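Local coordinates for type-2Ba cytolytic delta-endotoxin (Bacillus thuringiensis serovar israelensis, PDB 2RCI), which probably kills the larvae of dipteran insects by making pores in the epithelial cell membrane of the midgut, at residues S66-T71 and Y180-K185; N108-L113 and T132-K137; Q49-L54 and L187-A192; L139-N144 and M151-I156. All blocks are in the same frame, centred on the assembly; numbering follows the deposited sequence.

Contact 1 of 4, residues S66-T71 and Y180-K185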
loop_
_atom_site.group_PDB
_atom_site.type_symbol
_atom_site.label_atom_id
_atom_site.label_comp_id
_atom_site.label_asym_id
_atom_site.label_seq_id
_atom_site.Cartn_x
_atom_site.Cartn_y
_atom_site.Cartn_z
ATOM N N SER A 66 1.905 7.018 12.216
ATOM C CA SER A 66 0.820 6.155 12.672
ATOM C C SER A 66 -0.526 6.755 12.265
ATOM O O SER A 66 -0.730 7.975 12.318
ATOM C CB SER A 66 0.935 5.967 14.184
ATOM O OG SER A 66 2.129 5.231 14.468
ATOM N N VAL A 67 -1.444 5.888 11.847
ATOM C CA VAL A 67 -2.716 6.347 11.326
ATOM C C VAL A 67 -3.891 5.742 12.070
ATOM O O VAL A 67 -5.000 6.277 12.020
ATOM C CB VAL A 67 -2.859 6.113 9.773
ATOM C CG1 VAL A 67 -1.891 7.002 8.984
ATOM C CG2 VAL A 67 -2.725 4.621 9.395
ATOM N N ILE A 68 -3.643 4.633 12.767
ATOM C CA ILE A 68 -4.642 4.037 13.663
ATOM C C ILE A 68 -3.931 3.587 14.926
ATOM O O ILE A 68 -2.853 2.980 14.844
ATOM C CB ILE A 68 -5.263 2.733 13.074
ATOM C CG1 ILE A 68 -5.850 2.937 11.655
ATOM C CG2 ILE A 68 -6.258 2.090 14.073
ATOM C CD1 ILE A 68 -7.202 3.666 11.611
ATOM N N HIS A 69 -4.552 3.847 16.076
ATOM C CA HIS A 69 -4.071 3.302 17.347
ATOM C C HIS A 69 -5.198 3.230 18.345
ATOM O O HIS A 69 -5.295 4.070 19.267
ATOM C CB HIS A 69 -2.918 4.121 17.918
ATOM C CG HIS A 69 -2.100 3.367 18.920
ATOM N ND1 HIS A 69 -0.769 3.644 19.157
ATOM C CD2 HIS A 69 -2.412 2.311 19.710
ATOM C CE1 HIS A 69 -0.307 2.814 20.076
ATOM N NE2 HIS A 69 -1.281 1.991 20.424
ATOM N N GLN A 70 -6.066 2.239 18.146
ATOM C CA GLN A 70 -7.256 2.094 18.973
ATOM C C GLN A 70 -7.958 0.786 18.701
ATOM O O GLN A 70 -7.617 0.064 17.759
ATOM C CB GLN A 70 -8.256 3.213 18.639
ATOM C CG GLN A 70 -8.682 3.202 17.149
ATOM C CD GLN A 70 -9.747 4.247 16.852
ATOM O OE1 GLN A 70 -9.432 5.370 16.424
ATOM N NE2 GLN A 70 -11.021 3.881 17.055
ATOM N N THR A 71 -8.970 0.510 19.527
ATOM C CA THR A 71 -9.968 -0.503 19.218
ATOM C C THR A 71 -10.844 0.076 18.108
ATOM O O THR A 71 -11.295 1.240 18.162
ATOM C CB THR A 71 -10.777 -0.915 20.486
ATOM O OG1 THR A 71 -9.906 -1.618 21.389
ATOM C CG2 THR A 71 -11.960 -1.823 20.104
ATOM N N TYR A 180 -5.896 -2.164 17.057
ATOM C CA TYR A 180 -4.922 -1.992 15.974
ATOM C C TYR A 180 -4.000 -0.837 16.201
ATOM O O TYR A 180 -4.432 0.275 16.585
ATOM C CB TYR A 180 -5.601 -1.776 14.608
ATOM C CG TYR A 180 -6.052 -3.052 13.947
ATOM C CD1 TYR A 180 -7.367 -3.538 14.117
ATOM C CD2 TYR A 180 -5.179 -3.787 13.156
ATOM C CE1 TYR A 180 -7.767 -4.740 13.506
ATOM C CE2 TYR A 180 -5.569 -4.957 12.535
ATOM C CZ TYR A 180 -6.867 -5.431 12.718
ATOM O OH TYR A 180 -7.221 -6.587 12.081
ATOM N N GLU A 181 -2.733 -1.103 15.899
ATOM C CA GLU A 181 -1.741 -0.071 15.752
ATOM C C GLU A 181 -1.191 -0.165 14.320
ATOM O O GLU A 181 -0.570 -1.154 13.955
ATOM C CB GLU A 181 -0.633 -0.279 16.765
ATOM C CG GLU A 181 0.274 0.914 16.831
ATOM C CD GLU A 181 1.442 0.710 17.769
ATOM O OE1 GLU A 181 1.337 -0.138 18.711
ATOM O OE2 GLU A 181 2.460 1.396 17.531
ATOM N N VAL A 182 -1.445 0.851 13.508
ATOM C CA VAL A 182 -1.067 0.820 12.100
ATOM C C VAL A 182 -0.224 2.047 11.746
ATOM O O VAL A 182 -0.688 3.195 11.927
ATOM C CB VAL A 182 -2.345 0.795 11.194
ATOM C CG1 VAL A 182 -1.940 0.868 9.693
ATOM C CG2 VAL A 182 -3.165 -0.443 11.493
ATOM N N LYS A 183 1.008 1.803 11.295
ATOM C CA LYS A 183 1.910 2.857 10.805
ATOM C C LYS A 183 1.907 2.755 9.281
ATOM O O LYS A 183 1.965 1.673 8.727
ATOM C CB LYS A 183 3.356 2.703 11.315
ATOM C CG LYS A 183 4.145 3.976 11.028
ATOM C CD LYS A 183 5.608 3.997 11.494
ATOM C CE LYS A 183 6.163 5.406 11.208
ATOM N NZ LYS A 183 7.363 5.780 12.007
ATOM N N MET A 184 1.785 3.900 8.626
ATOM C CA MET A 184 1.711 3.953 7.185
ATOM C C MET A 184 2.854 4.780 6.641
ATOM O O MET A 184 3.104 5.881 7.120
ATOM C CB MET A 184 0.404 4.630 6.805
ATOM C CG MET A 184 0.071 4.585 5.344
ATOM S SD MET A 184 -1.627 5.144 5.208
ATOM C CE MET A 184 -1.824 5.157 3.429
ATOM N N LYS A 185 3.503 4.265 5.603
ATOM C CA LYS A 185 4.514 4.994 4.855
ATOM C C LYS A 185 4.111 4.902 3.392
ATOM O O LYS A 185 3.962 3.808 2.843
ATOM C CB LYS A 185 5.890 4.360 5.042
ATOM C CG LYS A 185 6.446 4.461 6.454
ATOM C CD LYS A 185 7.645 3.539 6.632
ATOM C CE LYS A 185 8.380 3.854 7.924
ATOM N NZ LYS A 185 9.475 2.861 8.093
#
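His69 and Glu181 both carry CG trans to the backbone N (chi1 -160° and -169°), which sends the imidazole and the carboxylate the same way off one face of the sheet. Glu181 CG stands over the ring centre, 3.8 Å from the His69 centroid, a CH-pi contact; beyond it the carboxylate lies nearly parallel to the ring, 10° between planes, with Glu181 CD 3.6 Å from His69 CE1. Carboxylate and imidazole therefore meet by face and not through an N-H bond; if the ring were protonated, the attraction would probably be stronger. On the other face, Ile68 and Val182 run alongside each other, CB to CB 4.0 Å, and Ile68 CG2 reaches Tyr180 CB. Ile84 and Gln80 of helix 74-89 touch Val67 and Ile68, while Phe158 touches Val182. The backbones are antiparallel. Tyr180 and Gln70 form a hydrogen-bonded pair, and Val182 N donates to Ile68 O at 2.9 Å. One carbonyl serves two donors: Val67 N lies 2.8 Å from Val182 O in a nearly straight bond, whereas Ile68 N reaches Val182 O at 3.4 Å, a weak bond. The register slips by one residue, and Val67 CG2 comes within 3.8 Å of Val182 CG1. Two consecutive residues facing Val182 define a classic beta bulge, set in an antiparallel strand pair of the toxin's central sheet.

Contact 2 of 4, residues N108-L113 and T132-K137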
loop_
_atom_site.group_PDB
_atom_site.type_symbol
_atom_site.label_atom_id
_atom_site.label_comp_id
_atom_site.label_asym_id
_atom_site.label_seq_id
_atom_site.Cartn_x
_atom_site.Cartn_y
_atom_site.Cartn_z
ATOM N N ASN A 108 -7.765 -6.589 1.711
ATOM C CA ASN A 108 -6.839 -7.709 1.763
ATOM C C ASN A 108 -5.561 -7.462 2.586
ATOM O O ASN A 108 -4.776 -8.392 2.815
ATOM C CB ASN A 108 -6.522 -8.169 0.330
ATOM C CG ASN A 108 -7.721 -8.819 -0.323
ATOM O OD1 ASN A 108 -8.530 -9.414 0.356
ATOM N ND2 ASN A 108 -7.846 -8.694 -1.646
ATOM N N THR A 109 -5.405 -6.249 3.102
ATOM C CA THR A 109 -4.272 -5.921 3.987
ATOM C C THR A 109 -4.576 -6.450 5.403
ATOM O O THR A 109 -3.666 -6.796 6.148
ATOM C CB THR A 109 -4.062 -4.393 4.028
ATOM O OG1 THR A 109 -3.657 -3.926 2.730
ATOM C CG2 THR A 109 -3.010 -3.959 5.110
ATOM N N PHE A 110 -5.873 -6.543 5.724
ATOM C CA PHE A 110 -6.345 -6.853 7.089
ATOM C C PHE A 110 -7.144 -8.153 7.173
ATOM O O PHE A 110 -7.300 -8.729 8.275
ATOM C CB PHE A 110 -7.206 -5.704 7.629
ATOM C CG PHE A 110 -6.480 -4.415 7.732
ATOM C CD1 PHE A 110 -5.459 -4.256 8.685
ATOM C CD2 PHE A 110 -6.759 -3.364 6.841
ATOM C CE1 PHE A 110 -4.776 -3.060 8.811
ATOM C CE2 PHE A 110 -6.039 -2.123 6.937
ATOM C CZ PHE A 110 -5.059 -1.976 7.942
ATOM N N THR A 111 -7.704 -8.584 6.039
ATOM C CA THR A 111 -8.597 -9.766 5.991
ATOM C C THR A 111 -8.182 -10.675 4.820
ATOM O O THR A 111 -7.293 -10.325 4.050
ATOM C CB THR A 111 -10.132 -9.378 5.867
ATOM O OG1 THR A 111 -10.385 -8.758 4.600
ATOM C CG2 THR A 111 -10.605 -8.450 7.034
ATOM N N ASN A 112 -8.844 -11.830 4.685
ATOM C CA ASN A 112 -8.437 -12.844 3.738
ATOM C C ASN A 112 -6.935 -13.144 3.886
ATOM O O ASN A 112 -6.257 -13.336 2.890
ATOM C CB ASN A 112 -8.708 -12.392 2.304
ATOM C CG ASN A 112 -10.167 -12.159 2.026
ATOM O OD1 ASN A 112 -11.012 -12.999 2.346
ATOM N ND2 ASN A 112 -10.479 -11.016 1.400
ATOM N N LEU A 113 -6.434 -13.136 5.119
ATOM C CA LEU A 113 -4.999 -13.307 5.349
ATOM C C LEU A 113 -4.599 -14.775 5.192
ATOM O O LEU A 113 -3.468 -15.066 4.814
ATOM C CB LEU A 113 -4.574 -12.766 6.732
ATOM C CG LEU A 113 -4.708 -11.250 6.925
ATOM C CD1 LEU A 113 -4.263 -10.862 8.339
ATOM C CD2 LEU A 113 -3.844 -10.572 5.862
ATOM N N THR A 132 -0.133 -10.056 17.326
ATOM C CA THR A 132 0.455 -10.356 16.028
ATOM C C THR A 132 0.947 -9.052 15.407
ATOM O O THR A 132 0.262 -8.031 15.449
ATOM C CB THR A 132 -0.564 -11.055 15.090
ATOM O OG1 THR A 132 -1.016 -12.285 15.683
ATOM C CG2 THR A 132 0.064 -11.341 13.706
ATOM N N SER A 133 2.155 -9.065 14.863
ATOM C CA SER A 133 2.582 -7.918 14.069
ATOM C C SER A 133 3.086 -8.369 12.702
ATOM O O SER A 133 3.628 -9.483 12.537
ATOM C CB SER A 133 3.597 -7.037 14.816
ATOM O OG SER A 133 4.849 -7.690 14.989
ATOM N N TYR A 134 2.863 -7.521 11.703
ATOM C CA TYR A 134 3.319 -7.832 10.358
ATOM C C TYR A 134 3.548 -6.584 9.512
ATOM O O TYR A 134 3.071 -5.514 9.876
ATOM C CB TYR A 134 2.342 -8.765 9.672
ATOM C CG TYR A 134 0.917 -8.272 9.437
ATOM C CD1 TYR A 134 0.493 -7.865 8.139
ATOM C CD2 TYR A 134 -0.018 -8.316 10.451
ATOM C CE1 TYR A 134 -0.850 -7.472 7.908
ATOM C CE2 TYR A 134 -1.360 -7.952 10.229
ATOM C CZ TYR A 134 -1.756 -7.518 8.966
ATOM O OH TYR A 134 -3.067 -7.167 8.759
ATOM N N PHE A 135 4.306 -6.738 8.429
ATOM C CA PHE A 135 4.407 -5.699 7.387
ATOM C C PHE A 135 3.525 -6.129 6.210
ATOM O O PHE A 135 3.424 -7.312 5.917
ATOM C CB PHE A 135 5.836 -5.593 6.850
ATOM C CG PHE A 135 6.865 -5.198 7.883
ATOM C CD1 PHE A 135 6.562 -4.300 8.896
ATOM C CD2 PHE A 135 8.179 -5.681 7.773
ATOM C CE1 PHE A 135 7.528 -3.931 9.840
ATOM C CE2 PHE A 135 9.146 -5.326 8.692
ATOM C CZ PHE A 135 8.832 -4.436 9.722
ATOM N N TYR A 136 2.933 -5.159 5.516
ATOM C CA TYR A 136 2.126 -5.458 4.341
ATOM C C TYR A 136 2.405 -4.334 3.352
ATOM O O TYR A 136 2.341 -3.140 3.713
ATOM C CB TYR A 136 0.642 -5.475 4.695
ATOM C CG TYR A 136 -0.205 -6.140 3.623
ATOM C CD1 TYR A 136 -0.638 -7.460 3.757
ATOM C CD2 TYR A 136 -0.555 -5.447 2.458
ATOM C CE1 TYR A 136 -1.394 -8.075 2.750
ATOM C CE2 TYR A 136 -1.311 -6.036 1.466
ATOM C CZ TYR A 136 -1.735 -7.349 1.614
ATOM O OH TYR A 136 -2.481 -7.922 0.613
ATOM N N LYS A 137 2.713 -4.724 2.120
ATOM C CA LYS A 137 3.159 -3.758 1.101
ATOM C C LYS A 137 2.368 -3.879 -0.172
ATOM O O LYS A 137 2.149 -4.986 -0.673
ATOM C CB LYS A 137 4.640 -3.916 0.788
ATOM C CG LYS A 137 5.532 -3.555 1.988
ATOM C CD LYS A 137 7.019 -3.730 1.658
ATOM C CE LYS A 137 7.462 -5.213 1.435
ATOM N NZ LYS A 137 6.929 -6.236 2.378
HETATM O O HOH W 1 -5.580 -7.755 10.190
#
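Tyr134 and Tyr136, alternate residues of the strand, both reach toward the end of helix 96-110. Tyr134 comes first. Its CG stands between the backbone N and the carbonyl carbon (chi1 62°), and the ring extends to the helix end, where OH donates to Thr109 O at 2.7 Å. The donor lies in the carbonyl plane on a lone pair, and Thr109 O in turn lies at the ring edge, close to the ring plane. A water donates to both Tyr134 OH, at 3.0 Å, and Phe110 O, at 2.8 Å, bridging strand and helix a second time. Leu113 CD1 approaches the hydroxyl end of the Tyr134 ring, 4.2 Å from CZ. Two residues on, Tyr136 offers a face: Thr109 CA stands 3.7 Å from the ring centroid, 7° off the normal, a CH-pi contact. Thr109 OG1 lies 3.4 Å from Tyr136 CE2, but its hydrogen bond is to Ala105 O within the helix. Tyr136 OH bonds to Gln116 and Asn11. The two phenols thus do different work: Tyr134 OH satisfies a buried carbonyl at the helix end and accepts from the water, whereas the Tyr136 ring supplies an aromatic surface for the Thr109 backbone.

Contact 3 of 4, residues Q49-L54 and L187-A192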
loop_
_atom_site.group_PDB
_atom_site.type_symbol
_atom_site.label_atom_id
_atom_site.label_comp_id
_atom_site.label_asym_id
_atom_site.label_seq_id
_atom_site.Cartn_x
_atom_site.Cartn_y
_atom_site.Cartn_z
ATOM N N GLN A 49 14.413 9.140 -1.925
ATOM C CA GLN A 49 15.636 9.278 -2.740
ATOM C C GLN A 49 15.363 8.775 -4.165
ATOM O O GLN A 49 15.715 9.424 -5.146
ATOM C CB GLN A 49 16.794 8.498 -2.127
ATOM C CG GLN A 49 17.275 9.019 -0.768
ATOM C CD GLN A 49 17.918 10.407 -0.851
ATOM O OE1 GLN A 49 18.813 10.658 -1.671
ATOM N NE2 GLN A 49 17.459 11.309 -0.009
ATOM N N ILE A 50 14.711 7.625 -4.268
ATOM C CA ILE A 50 14.387 7.032 -5.568
ATOM C C ILE A 50 13.478 7.967 -6.391
ATOM O O ILE A 50 13.769 8.256 -7.556
ATOM C CB ILE A 50 13.755 5.638 -5.403
ATOM C CG1 ILE A 50 14.816 4.623 -4.947
ATOM C CG2 ILE A 50 13.077 5.185 -6.696
ATOM C CD1 ILE A 50 14.245 3.282 -4.451
ATOM N N ALA A 51 12.411 8.458 -5.765
ATOM C CA ALA A 51 11.521 9.434 -6.387
ATOM C C ALA A 51 12.296 10.663 -6.906
ATOM O O ALA A 51 12.077 11.105 -8.037
ATOM C CB ALA A 51 10.397 9.826 -5.443
ATOM N N ASN A 52 13.226 11.169 -6.091
ATOM C CA ASN A 52 14.088 12.295 -6.456
ATOM C C ASN A 52 14.931 12.042 -7.694
ATOM O O ASN A 52 15.276 12.991 -8.429
ATOM C CB ASN A 52 15.057 12.652 -5.300
ATOM C CG ASN A 52 15.691 14.039 -5.475
ATOM O OD1 ASN A 52 14.988 15.009 -5.736
ATOM N ND2 ASN A 52 17.024 14.128 -5.309
ATOM N N GLY A 53 15.306 10.786 -7.916
ATOM C CA GLY A 53 16.164 10.461 -9.059
ATOM C C GLY A 53 15.412 10.260 -10.359
ATOM O O GLY A 53 16.037 10.123 -11.429
ATOM N N LEU A 54 14.082 10.227 -10.300
ATOM C CA LEU A 54 13.317 9.897 -11.505
ATOM C C LEU A 54 13.207 11.082 -12.454
ATOM O O LEU A 54 12.933 12.197 -12.004
ATOM C CB LEU A 54 11.920 9.392 -11.151
ATOM C CG LEU A 54 11.796 8.023 -10.479
ATOM C CD1 LEU A 54 10.344 7.913 -9.993
ATOM C CD2 LEU A 54 12.134 6.857 -11.436
ATOM N N LEU A 187 4.082 7.257 -0.638
ATOM C CA LEU A 187 4.279 8.457 -1.436
ATOM C C LEU A 187 3.596 8.266 -2.782
ATOM O O LEU A 187 3.460 7.126 -3.249
ATOM C CB LEU A 187 5.779 8.751 -1.626
ATOM C CG LEU A 187 6.656 7.879 -2.566
ATOM C CD1 LEU A 187 6.341 8.060 -4.042
ATOM C CD2 LEU A 187 8.129 8.246 -2.364
ATOM N N THR A 188 3.175 9.362 -3.408
ATOM C CA THR A 188 2.705 9.290 -4.784
ATOM C C THR A 188 3.685 10.073 -5.625
ATOM O O THR A 188 3.962 11.243 -5.320
ATOM C CB THR A 188 1.308 9.911 -4.957
ATOM O OG1 THR A 188 0.397 9.309 -4.025
ATOM C CG2 THR A 188 0.818 9.671 -6.348
ATOM N N VAL A 189 4.215 9.422 -6.660
ATOM C CA VAL A 189 5.062 10.096 -7.639
ATOM C C VAL A 189 4.397 10.030 -9.021
ATOM O O VAL A 189 3.913 8.964 -9.451
ATOM C CB VAL A 189 6.516 9.507 -7.645
ATOM C CG1 VAL A 189 6.499 8.037 -8.042
ATOM C CG2 VAL A 189 7.430 10.302 -8.632
ATOM N N VAL A 190 4.329 11.171 -9.699
ATOM C CA VAL A 190 3.834 11.181 -11.065
ATOM C C VAL A 190 5.020 11.383 -12.012
ATOM O O VAL A 190 5.935 12.166 -11.716
ATOM C CB VAL A 190 2.733 12.239 -11.289
ATOM C CG1 VAL A 190 1.525 11.944 -10.389
ATOM C CG2 VAL A 190 3.261 13.688 -11.028
ATOM N N GLN A 191 5.024 10.637 -13.112
ATOM C CA GLN A 191 6.040 10.788 -14.152
ATOM C C GLN A 191 5.326 10.974 -15.487
ATOM O O GLN A 191 4.282 10.316 -15.744
ATOM C CB GLN A 191 6.958 9.556 -14.223
ATOM C CG GLN A 191 8.085 9.639 -15.294
ATOM C CD GLN A 191 9.001 8.421 -15.247
ATOM O OE1 GLN A 191 8.578 7.302 -15.543
ATOM N NE2 GLN A 191 10.265 8.636 -14.880
ATOM N N ALA A 192 5.845 11.890 -16.311
ATOM C CA ALA A 192 5.336 12.040 -17.681
ATOM C C ALA A 192 5.278 10.668 -18.363
ATOM O O ALA A 192 6.180 9.841 -18.221
ATOM C CB ALA A 192 6.197 13.025 -18.515
#
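Ala51 and Val189 mark the nearest backbone approach, CA to CA 6.6 Å, and the separation grows to 7.8 Å between the CA atoms of Leu54 and Gln191. These spacings place the last turn of helix 44-53 beside the extended strand without any hydrogen bond between the two segments. Within the helix end, Gly53 N bonds to Ile50 O at 3.0 Å and Leu54 N to Ala51 O at 3.1 Å. Leu187, Val189 and Gln191 send their side chains toward the helix, the alternation expected of a beta strand. Ala51, being small, meets the strand through one methyl: its CB lies 4.1 Å from Leu187 CD2 and 4.4 Å from Val189 CG2. Val189 holds CG2 trans to the backbone N while CG1 lies between N and the carbonyl carbon (chi1 62°); CG2 meets Leu54 CD1 at 4.0 Å, the two side chains crossing at about a right angle. Leu54 CB lies 4.1 Å from Gln191 NE2, a van der Waals touch between methylene and amide nitrogen. The Gln191 amide has its polar partners nearby: OE1 accepts from Gln23 and Arg26, and NE2 donates to Pro55 O. Helix 21-31 adds Leu27, which touches both Leu54 and Gln191. Strands 57-64 and 150-162 flank strand 177-192, contributing Ala57 and Ile153 beside Val189, so the helix end packs on a sheet face whose strand is bordered along both edges.

Contact 4 of 4, residues L139-N144 and M151-I156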
loop_
_atom_site.group_PDB
_atom_site.type_symbol
_atom_site.label_atom_id
_atom_site.label_comp_id
_atom_site.label_asym_id
_atom_site.label_seq_id
_atom_site.Cartn_x
_atom_site.Cartn_y
_atom_site.Cartn_z
ATOM N N LEU A 139 1.680 -1.832 -4.115
ATOM C CA LEU A 139 2.172 -0.810 -5.069
ATOM C C LEU A 139 1.162 -0.634 -6.187
ATOM O O LEU A 139 0.925 -1.563 -6.992
ATOM C CB LEU A 139 3.564 -1.146 -5.623
ATOM C CG LEU A 139 4.298 -0.044 -6.428
ATOM C CD1 LEU A 139 5.808 -0.217 -6.380
ATOM C CD2 LEU A 139 3.781 0.088 -7.875
ATOM N N PHE A 140 0.570 0.559 -6.242
ATOM C CA PHE A 140 -0.346 0.904 -7.320
ATOM C C PHE A 140 0.345 1.653 -8.450
ATOM O O PHE A 140 1.103 2.614 -8.189
ATOM C CB PHE A 140 -1.459 1.842 -6.829
ATOM C CG PHE A 140 -2.336 1.261 -5.772
ATOM C CD1 PHE A 140 -3.409 0.442 -6.117
ATOM C CD2 PHE A 140 -2.124 1.580 -4.428
ATOM C CE1 PHE A 140 -4.244 -0.120 -5.118
ATOM C CE2 PHE A 140 -2.956 1.047 -3.418
ATOM C CZ PHE A 140 -4.031 0.205 -3.771
ATOM N N SER A 141 0.110 1.205 -9.684
ATOM C CA SER A 141 0.434 2.004 -10.865
ATOM C C SER A 141 -0.890 2.481 -11.453
ATOM O O SER A 141 -1.835 1.704 -11.582
ATOM C CB SER A 141 1.233 1.197 -11.887
ATOM O OG SER A 141 2.464 0.735 -11.340
ATOM N N ILE A 142 -0.966 3.761 -11.796
ATOM C CA ILE A 142 -2.253 4.323 -12.109
ATOM C C ILE A 142 -2.127 5.230 -13.317
ATOM O O ILE A 142 -1.303 6.144 -13.338
ATOM C CB ILE A 142 -2.796 5.154 -10.913
ATOM C CG1 ILE A 142 -2.667 4.346 -9.614
ATOM C CG2 ILE A 142 -4.260 5.608 -11.195
ATOM C CD1 ILE A 142 -2.627 5.231 -8.335
ATOM N N GLN A 143 -2.974 4.970 -14.309
ATOM C CA GLN A 143 -2.998 5.773 -15.519
ATOM C C GLN A 143 -4.393 5.665 -16.117
ATOM O O GLN A 143 -4.866 4.584 -16.421
ATOM C CB GLN A 143 -1.895 5.354 -16.510
ATOM C CG GLN A 143 -1.940 6.135 -17.838
ATOM C CD GLN A 143 -2.866 5.465 -18.830
ATOM O OE1 GLN A 143 -2.869 4.236 -18.929
ATOM N NE2 GLN A 143 -3.668 6.251 -19.557
ATOM N N ASN A 144 -5.046 6.807 -16.257
ATOM C CA ASN A 144 -6.355 6.875 -16.911
ATOM C C ASN A 144 -6.657 8.336 -17.261
ATOM O O ASN A 144 -5.768 9.177 -17.216
ATOM C CB ASN A 144 -7.449 6.184 -16.057
ATOM C CG ASN A 144 -8.024 7.070 -14.948
ATOM O OD1 ASN A 144 -7.457 8.123 -14.592
ATOM N ND2 ASN A 144 -9.158 6.624 -14.382
ATOM N N MET A 151 1.711 9.074 -15.520
ATOM C CA MET A 151 1.380 7.887 -14.687
ATOM C C MET A 151 1.684 8.196 -13.234
ATOM O O MET A 151 2.699 8.831 -12.951
ATOM C CB MET A 151 2.190 6.681 -15.111
ATOM C CG MET A 151 1.936 5.413 -14.275
ATOM S SD MET A 151 2.776 3.977 -14.994
ATOM C CE MET A 151 1.933 3.795 -16.566
ATOM N N ALA A 152 0.828 7.738 -12.325
ATOM C CA ALA A 152 1.075 7.894 -10.899
ATOM C C ALA A 152 1.471 6.525 -10.318
ATOM O O ALA A 152 0.881 5.488 -10.642
ATOM C CB ALA A 152 -0.159 8.468 -10.197
ATOM N N ILE A 153 2.479 6.541 -9.465
ATOM C CA ILE A 153 2.967 5.352 -8.777
ATOM C C ILE A 153 2.831 5.626 -7.276
ATOM O O ILE A 153 3.322 6.650 -6.752
ATOM C CB ILE A 153 4.454 5.094 -9.113
ATOM C CG1 ILE A 153 4.675 4.962 -10.632
ATOM C CG2 ILE A 153 4.973 3.856 -8.393
ATOM C CD1 ILE A 153 3.911 3.795 -11.318
ATOM N N LEU A 154 2.139 4.724 -6.592
ATOM C CA LEU A 154 1.848 4.866 -5.168
ATOM C C LEU A 154 2.268 3.591 -4.405
ATOM O O LEU A 154 1.473 2.635 -4.300
ATOM C CB LEU A 154 0.347 5.174 -4.988
ATOM C CG LEU A 154 -0.266 5.249 -3.576
ATOM C CD1 LEU A 154 0.619 5.958 -2.555
ATOM C CD2 LEU A 154 -1.648 5.966 -3.693
ATOM N N PRO A 155 3.534 3.539 -3.939
ATOM C CA PRO A 155 3.971 2.485 -3.020
ATOM C C PRO A 155 3.386 2.771 -1.652
ATOM O O PRO A 155 3.432 3.918 -1.193
ATOM C CB PRO A 155 5.499 2.670 -2.965
ATOM C CG PRO A 155 5.825 3.512 -4.153
ATOM C CD PRO A 155 4.666 4.422 -4.302
ATOM N N ILE A 156 2.821 1.743 -1.031
ATOM C CA ILE A 156 2.276 1.875 0.330
ATOM C C ILE A 156 2.804 0.743 1.190
ATOM O O ILE A 156 2.675 -0.416 0.803
ATOM C CB ILE A 156 0.750 1.789 0.362
ATOM C CG1 ILE A 156 0.094 2.815 -0.557
ATOM C CG2 ILE A 156 0.238 1.920 1.834
ATOM C CD1 ILE A 156 -1.392 2.635 -0.709
#
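Phe140 and Leu154 exchange two backbone hydrogen bonds, Leu154 N to Phe140 O at 2.8 Å and Phe140 N to Leu154 O at 3.0 Å, both nearly straight. Ile142 and Ala152 form the next hydrogen-bonded pair: Ala152 N donates to Ile142 O at 2.8 Å, and the return bond from Ile142 N to Ala152 O is equally short but more bent, at 138°. The short strand axes run at 170°, as expected for the two arms of a beta hairpin. Between these pairs lies the non-hydrogen-bonded pair Ser141-Ile153, where Ile153 CA makes a CA-H...O contact with Phe140 O.

Outward from the backbone, the sheet has two distinct faces. On one, the Phe140 ring is met at its edge, in plane, by Ile156 CD1, 3.5 Å from CE2; the two side chains cross at a slant. Leu154 CG lies near Phe140 CD2, and Ile142 stands beside Ala152. Ile85 and Leu89 of helix 74-89 cover this side. The other face carries Leu139, Ser141, Ile153 and Pro155; helix 21-31 touches the first three, and Leu187 touches Pro155. Here Leu139 CD2 meets Ile153 CG2 at 4.0 Å. Ile153 CD1 comes near Ser141 OG in one of two deposited conformers, so that contact is doubtful.

At the hairpin end, Met151 CE touches Gln143 CB, while the Gln143 amide donates to Glu17. Polar demand within this buried pair is thus met mainly between backbones, and both faces are mainly hydrocarbon, with Ser141 the polar exception among the paired residues.

Contacts 1 and 4 are strand pairings, each closed by backbone hydrogen bonds, but contact 1 is partly buried with a polar face that is partly or wholly exposed. Contacts 2 and 3, like contact 4, are buried, so contact 1 alone reaches the surface with exposed residues. Contacts 2 and 3 each set a helix end against the sheet: contact 2 uses tyrosine hydroxyl, ring face and water, contact 3 almost wholly aliphatic groups. Strand 177-192 serves contacts 1 and 3, whose centres lie about 26 Å apart; strand 132-142 serves contacts 2 and 4. Contacts 3 and 4 adjoin, Val189 and Gln191 probably bonding to Ile153 and Met151. Phe110 of contact 2 packs on Tyr180 and Val182.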